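Local atomic coordinates of folylpolyglutamate synthase/dihydrofolate synthase (Thermotoga maritima, PDB entry 1O5Z), a protein that probably catalyses the ATP-dependent addition of L-glutamate to dihydropteroate and to tetrahydrofolate, making dihydrofolate and folylpolyglutamates. Residues A323-V333 and K355-Y364. Numbering follows the deposited sequence.
Sequences AHNPHGAESLV and KNREDILRKY
Tyr364 OH meets a water at 2.6 Å, lying at the edge of the phenol ring and in its plane, and that water donates to Ala323 O, which Thr418 OG1 also approaches in a weak bond. This water bridge joins Ala323, just ahead of helix 326-333, to the last residue of 355-364. Both segments belong to the C-terminal glutamate ligase domain of the Mur ligase family, where helices 326-333 and 357-361 pack side by side on the mixed sheet, their axes 8.6 Å apart and nearly parallel at 12°. The Tyr364 ring lies against helix 326-333, met obliquely by three side chains: Ala329 CB lies 3.6 Å from Tyr364 CZ, Val333 CG2 sits 3.5 Å from Tyr364 CD2, and Leu332 CD2 lies closest to Tyr364 OH, at 3.4 Å. Thr418 of strand 414-418 and Ile349 of strand 345-349 also touch the tyrosine. Ile360 packs against the start of helix 326-333, its CG1 turned anti to the carbonyl carbon (chi1 -67°), which carries CG1 to the Asn325-Pro326 peptide and CD1 to His324 O, while CG2 faces Ala329 CB. On the outer side, Lys363 bends at chi2 and runs its methylenes past Ala329 CB and Pro326 O, bringing NZ to Glu330 OE2 in a 3.6 Å salt bridge. With an alanine in place of Lys363, Glu330 would probably lose this charged mate and Pro326 CB its packing against the Lys363 methylenes. At the other end Lys355 CE leans obliquely on the His324 ring, whose ND1 is hydrogen-bonded to Gly322 O; Lys355 NZ salt-bridges a sulfate probably from the crystallisation liquor. Asn356 caps its helix, OD1 accepting from Asp359 N at 3.1 Å, and a second water donates to His324 O while accepting from Asn356 N at 2.6 Å.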
loop_
_atom_site.group_PDB
_atom_site.type_symbol
_atom_site.label_atom_id
_atom_site.label_comp_id
_atom_site.label_asym_id
_atom_site.label_seq_id
_atom_site.Cartn_x
_atom_site.Cartn_y
_atom_site.Cartn_z
ATOM N N ALA A 323 -4.418 -10.707 -3.488
ATOM C CA ALA A 323 -5.542 -10.803 -4.416
ATOM C C ALA A 323 -6.727 -11.435 -3.701
ATOM O O ALA A 323 -6.547 -12.463 -3.038
ATOM C CB ALA A 323 -5.160 -11.658 -5.631
ATOM N N HIS A 324 -7.888 -10.783 -3.774
ATOM C CA HIS A 324 -9.144 -11.272 -3.175
ATOM C C HIS A 324 -10.358 -10.863 -4.035
ATOM O O HIS A 324 -11.498 -10.869 -3.555
ATOM C CB HIS A 324 -9.306 -10.743 -1.741
ATOM C CG HIS A 324 -9.226 -9.257 -1.655
ATOM N ND1 HIS A 324 -8.053 -8.595 -1.358
ATOM C CD2 HIS A 324 -10.139 -8.297 -1.925
ATOM C CE1 HIS A 324 -8.262 -7.290 -1.404
ATOM N NE2 HIS A 324 -9.520 -7.083 -1.740
ATOM N N ASN A 325 -10.085 -10.516 -5.294
ATOM C CA ASN A 325 -11.061 -10.069 -6.286
ATOM C C ASN A 325 -10.841 -10.974 -7.422
ATOM O O ASN A 325 -9.713 -11.400 -7.649
ATOM C CB ASN A 325 -10.648 -8.748 -6.909
ATOM C CG ASN A 325 -10.924 -7.620 -6.071
ATOM O OD1 ASN A 325 -11.512 -7.751 -5.023
ATOM N ND2 ASN A 325 -10.508 -6.468 -6.508
ATOM N N PRO A 326 -11.858 -11.194 -8.222
ATOM C CA PRO A 326 -11.622 -11.849 -9.490
ATOM C C PRO A 326 -10.577 -11.061 -10.298
ATOM O O PRO A 326 -9.651 -11.650 -10.830
ATOM C CB PRO A 326 -12.996 -11.845 -10.154
ATOM C CG PRO A 326 -13.976 -11.548 -9.048
ATOM C CD PRO A 326 -13.270 -10.855 -7.988
ATOM N N HIS A 327 -10.741 -9.740 -10.365
ATOM C CA HIS A 327 -9.766 -8.873 -10.988
ATOM C C HIS A 327 -8.329 -9.050 -10.464
ATOM O O HIS A 327 -7.407 -9.270 -11.241
ATOM C CB HIS A 327 -10.175 -7.418 -10.823
ATOM C CG HIS A 327 -9.297 -6.470 -11.590
ATOM N ND1 HIS A 327 -8.242 -5.789 -11.008
ATOM C CD2 HIS A 327 -9.286 -6.126 -12.903
ATOM C CE1 HIS A 327 -7.639 -5.050 -11.926
ATOM N NE2 HIS A 327 -8.256 -5.230 -13.083
ATOM N N GLY A 328 -8.144 -8.951 -9.153
ATOM C CA GLY A 328 -6.828 -9.119 -8.550
ATOM C C GLY A 328 -6.198 -10.479 -8.806
ATOM O O GLY A 328 -4.986 -10.603 -9.001
ATOM N N ALA A 329 -7.021 -11.510 -8.753
ATOM C CA ALA A 329 -6.592 -12.869 -9.038
ATOM C C ALA A 329 -6.099 -13.028 -10.500
ATOM O O ALA A 329 -5.069 -13.603 -10.782
ATOM C CB ALA A 329 -7.740 -13.790 -8.775
ATOM N N GLU A 330 -6.858 -12.487 -11.422
ATOM C CA GLU A 330 -6.482 -12.467 -12.830
ATOM C C GLU A 330 -5.126 -11.772 -13.020
ATOM O O GLU A 330 -4.310 -12.231 -13.798
ATOM C CB GLU A 330 -7.581 -11.755 -13.618
ATOM C CG GLU A 330 -7.465 -11.799 -15.139
ATOM C CD GLU A 330 -8.125 -13.035 -15.725
ATOM O OE1 GLU A 330 -7.637 -14.167 -15.401
ATOM O OE2 GLU A 330 -9.133 -12.869 -16.475
ATOM N N SER A 331 -4.891 -10.667 -12.321
ATOM C CA SER A 331 -3.576 -10.001 -12.353
ATOM C C SER A 331 -2.464 -10.857 -11.786
ATOM O O SER A 331 -1.329 -10.809 -12.256
ATOM C CB SER A 331 -3.576 -8.729 -11.506
ATOM O OG SER A 331 -4.381 -7.783 -12.119
ATOM N N LEU A 332 -2.782 -11.587 -10.729
ATOM C CA LEU A 332 -1.815 -12.446 -10.125
ATOM C C LEU A 332 -1.335 -13.435 -11.166
ATOM O O LEU A 332 -0.156 -13.619 -11.329
ATOM C CB LEU A 332 -2.412 -13.169 -8.905
ATOM C CG LEU A 332 -1.481 -14.216 -8.300
ATOM C CD1 LEU A 332 -0.185 -13.497 -7.894
ATOM C CD2 LEU A 332 -2.099 -14.905 -7.135
ATOM N N VAL A 333 -2.272 -14.038 -11.882
ATOM C CA VAL A 333 -1.983 -15.113 -12.797
ATOM C C VAL A 333 -1.142 -14.629 -13.946
ATOM O O VAL A 333 -0.291 -15.350 -14.439
ATOM C CB VAL A 333 -3.295 -15.704 -13.348
ATOM C CG1 VAL A 333 -3.037 -16.569 -14.584
ATOM C CG2 VAL A 333 -4.056 -16.483 -12.273
ATOM N N LYS A 355 -16.479 -12.491 -0.242
ATOM C CA LYS A 355 -15.828 -12.238 -1.498
ATOM C C LYS A 355 -16.407 -13.145 -2.566
ATOM O O LYS A 355 -17.160 -14.072 -2.254
ATOM C CB LYS A 355 -14.316 -12.414 -1.311
ATOM C CG LYS A 355 -13.689 -11.084 -0.884
ATOM C CD LYS A 355 -12.728 -11.203 0.261
ATOM C CE LYS A 355 -12.334 -9.829 0.770
ATOM N NZ LYS A 355 -13.389 -9.229 1.610
ATOM N N ASN A 356 -16.101 -12.860 -3.831
ATOM C CA ASN A 356 -16.612 -13.706 -4.901
ATOM C C ASN A 356 -15.752 -14.955 -5.109
ATOM O O ASN A 356 -14.978 -15.066 -6.072
ATOM C CB ASN A 356 -16.793 -12.924 -6.179
ATOM C CG ASN A 356 -17.819 -13.532 -7.041
ATOM O OD1 ASN A 356 -17.677 -14.679 -7.454
ATOM N ND2 ASN A 356 -18.902 -12.809 -7.277
ATOM N N ARG A 357 -15.924 -15.898 -4.183
ATOM C CA ARG A 357 -15.091 -17.072 -4.107
ATOM C C ARG A 357 -14.934 -17.760 -5.423
ATOM O O ARG A 357 -13.824 -18.096 -5.814
ATOM C CB ARG A 357 -15.665 -18.071 -3.124
ATOM C CG ARG A 357 -15.320 -17.759 -1.728
ATOM C CD ARG A 357 -15.965 -18.668 -0.778
ATOM N NE ARG A 357 -15.451 -18.503 0.567
ATOM C CZ ARG A 357 -15.998 -19.097 1.623
ATOM N NH1 ARG A 357 -17.068 -19.883 1.454
ATOM N NH2 ARG A 357 -15.494 -18.910 2.840
ATOM N N GLU A 358 -16.061 -17.993 -6.079
ATOM C CA GLU A 358 -16.117 -18.798 -7.288
ATOM C C GLU A 358 -15.408 -18.095 -8.444
ATOM O O GLU A 358 -14.609 -18.697 -9.145
ATOM C CB GLU A 358 -17.580 -19.029 -7.629
ATOM C CG GLU A 358 -17.908 -19.780 -8.910
ATOM C CD GLU A 358 -19.356 -19.559 -9.286
ATOM O OE1 GLU A 358 -19.628 -18.986 -10.354
ATOM O OE2 GLU A 358 -20.219 -19.887 -8.461
ATOM N N ASP A 359 -15.692 -16.816 -8.632
ATOM C CA ASP A 359 -15.074 -16.092 -9.711
ATOM C C ASP A 359 -13.578 -15.907 -9.407
ATOM O O ASP A 359 -12.788 -15.800 -10.319
ATOM C CB ASP A 359 -15.800 -14.751 -9.988
ATOM C CG ASP A 359 -17.226 -14.930 -10.569
ATOM O OD1 ASP A 359 -17.883 -15.981 -10.349
ATOM O OD2 ASP A 359 -17.807 -14.054 -11.265
ATOM N N ILE A 360 -13.169 -15.910 -8.147
ATOM C CA ILE A 360 -11.717 -15.913 -7.843
ATOM C C ILE A 360 -11.051 -17.246 -8.187
ATOM O O ILE A 360 -10.010 -17.267 -8.846
ATOM C CB ILE A 360 -11.422 -15.574 -6.338
ATOM C CG1 ILE A 360 -11.789 -14.128 -6.002
ATOM C CG2 ILE A 360 -9.944 -15.849 -5.979
ATOM C CD1 ILE A 360 -11.951 -13.898 -4.495
ATOM N N LEU A 361 -11.642 -18.345 -7.719
ATOM C CA LEU A 361 -11.062 -19.701 -7.888
ATOM C C LEU A 361 -10.877 -20.070 -9.359
ATOM O O LEU A 361 -9.915 -20.734 -9.755
ATOM C CB LEU A 361 -11.952 -20.772 -7.206
ATOM C CG LEU A 361 -12.000 -20.762 -5.686
ATOM C CD1 LEU A 361 -13.113 -21.637 -5.081
ATOM C CD2 LEU A 361 -10.664 -21.183 -5.167
ATOM N N ARG A 362 -11.810 -19.603 -10.158
ATOM C CA ARG A 362 -11.819 -19.861 -11.571
ATOM C C ARG A 362 -10.648 -19.274 -12.306
ATOM O O ARG A 362 -10.284 -19.757 -13.368
ATOM C CB ARG A 362 -13.062 -19.249 -12.148
ATOM C CG ARG A 362 -14.355 -19.923 -11.696
ATOM C CD ARG A 362 -15.620 -19.172 -12.084
ATOM N NE ARG A 362 -16.206 -19.674 -13.318
ATOM C CZ ARG A 362 -17.114 -20.643 -13.365
ATOM N NH1 ARG A 362 -17.559 -21.241 -12.259
ATOM N NH2 ARG A 362 -17.595 -21.037 -14.518
ATOM N N LYS A 363 -10.059 -18.214 -11.764
ATOM C CA LYS A 363 -8.869 -17.603 -12.384
ATOM C C LYS A 363 -7.682 -18.568 -12.360
ATOM O O LYS A 363 -6.827 -18.559 -13.255
ATOM C CB LYS A 363 -8.506 -16.281 -11.684
ATOM C CG LYS A 363 -9.615 -15.218 -11.698
ATOM C CD LYS A 363 -10.258 -15.032 -13.081
ATOM C CE LYS A 363 -11.350 -13.976 -13.027
ATOM N NZ LYS A 363 -11.902 -13.652 -14.347
ATOM N N TYR A 364 -7.681 -19.427 -11.343
ATOM C CA TYR A 364 -6.539 -20.257 -11.024
ATOM C C TYR A 364 -6.541 -21.635 -11.625
ATOM O O TYR A 364 -5.635 -22.434 -11.331
ATOM C CB TYR A 364 -6.417 -20.369 -9.504
ATOM C CG TYR A 364 -6.153 -19.050 -8.882
ATOM C CD1 TYR A 364 -6.891 -18.621 -7.805
ATOM C CD2 TYR A 364 -5.189 -18.199 -9.405
ATOM C CE1 TYR A 364 -6.679 -17.409 -7.248
ATOM C CE2 TYR A 364 -4.963 -16.967 -8.846
ATOM C CZ TYR A 364 -5.712 -16.577 -7.758
ATOM O OH TYR A 364 -5.488 -15.352 -7.166
HETATM O O HOH W 1 -6.609 -14.653 -4.910
HETATM O O HOH W 2 -14.199 -11.194 -4.620
HETATM O O HOH W 3 -6.669 -16.745 -15.271
#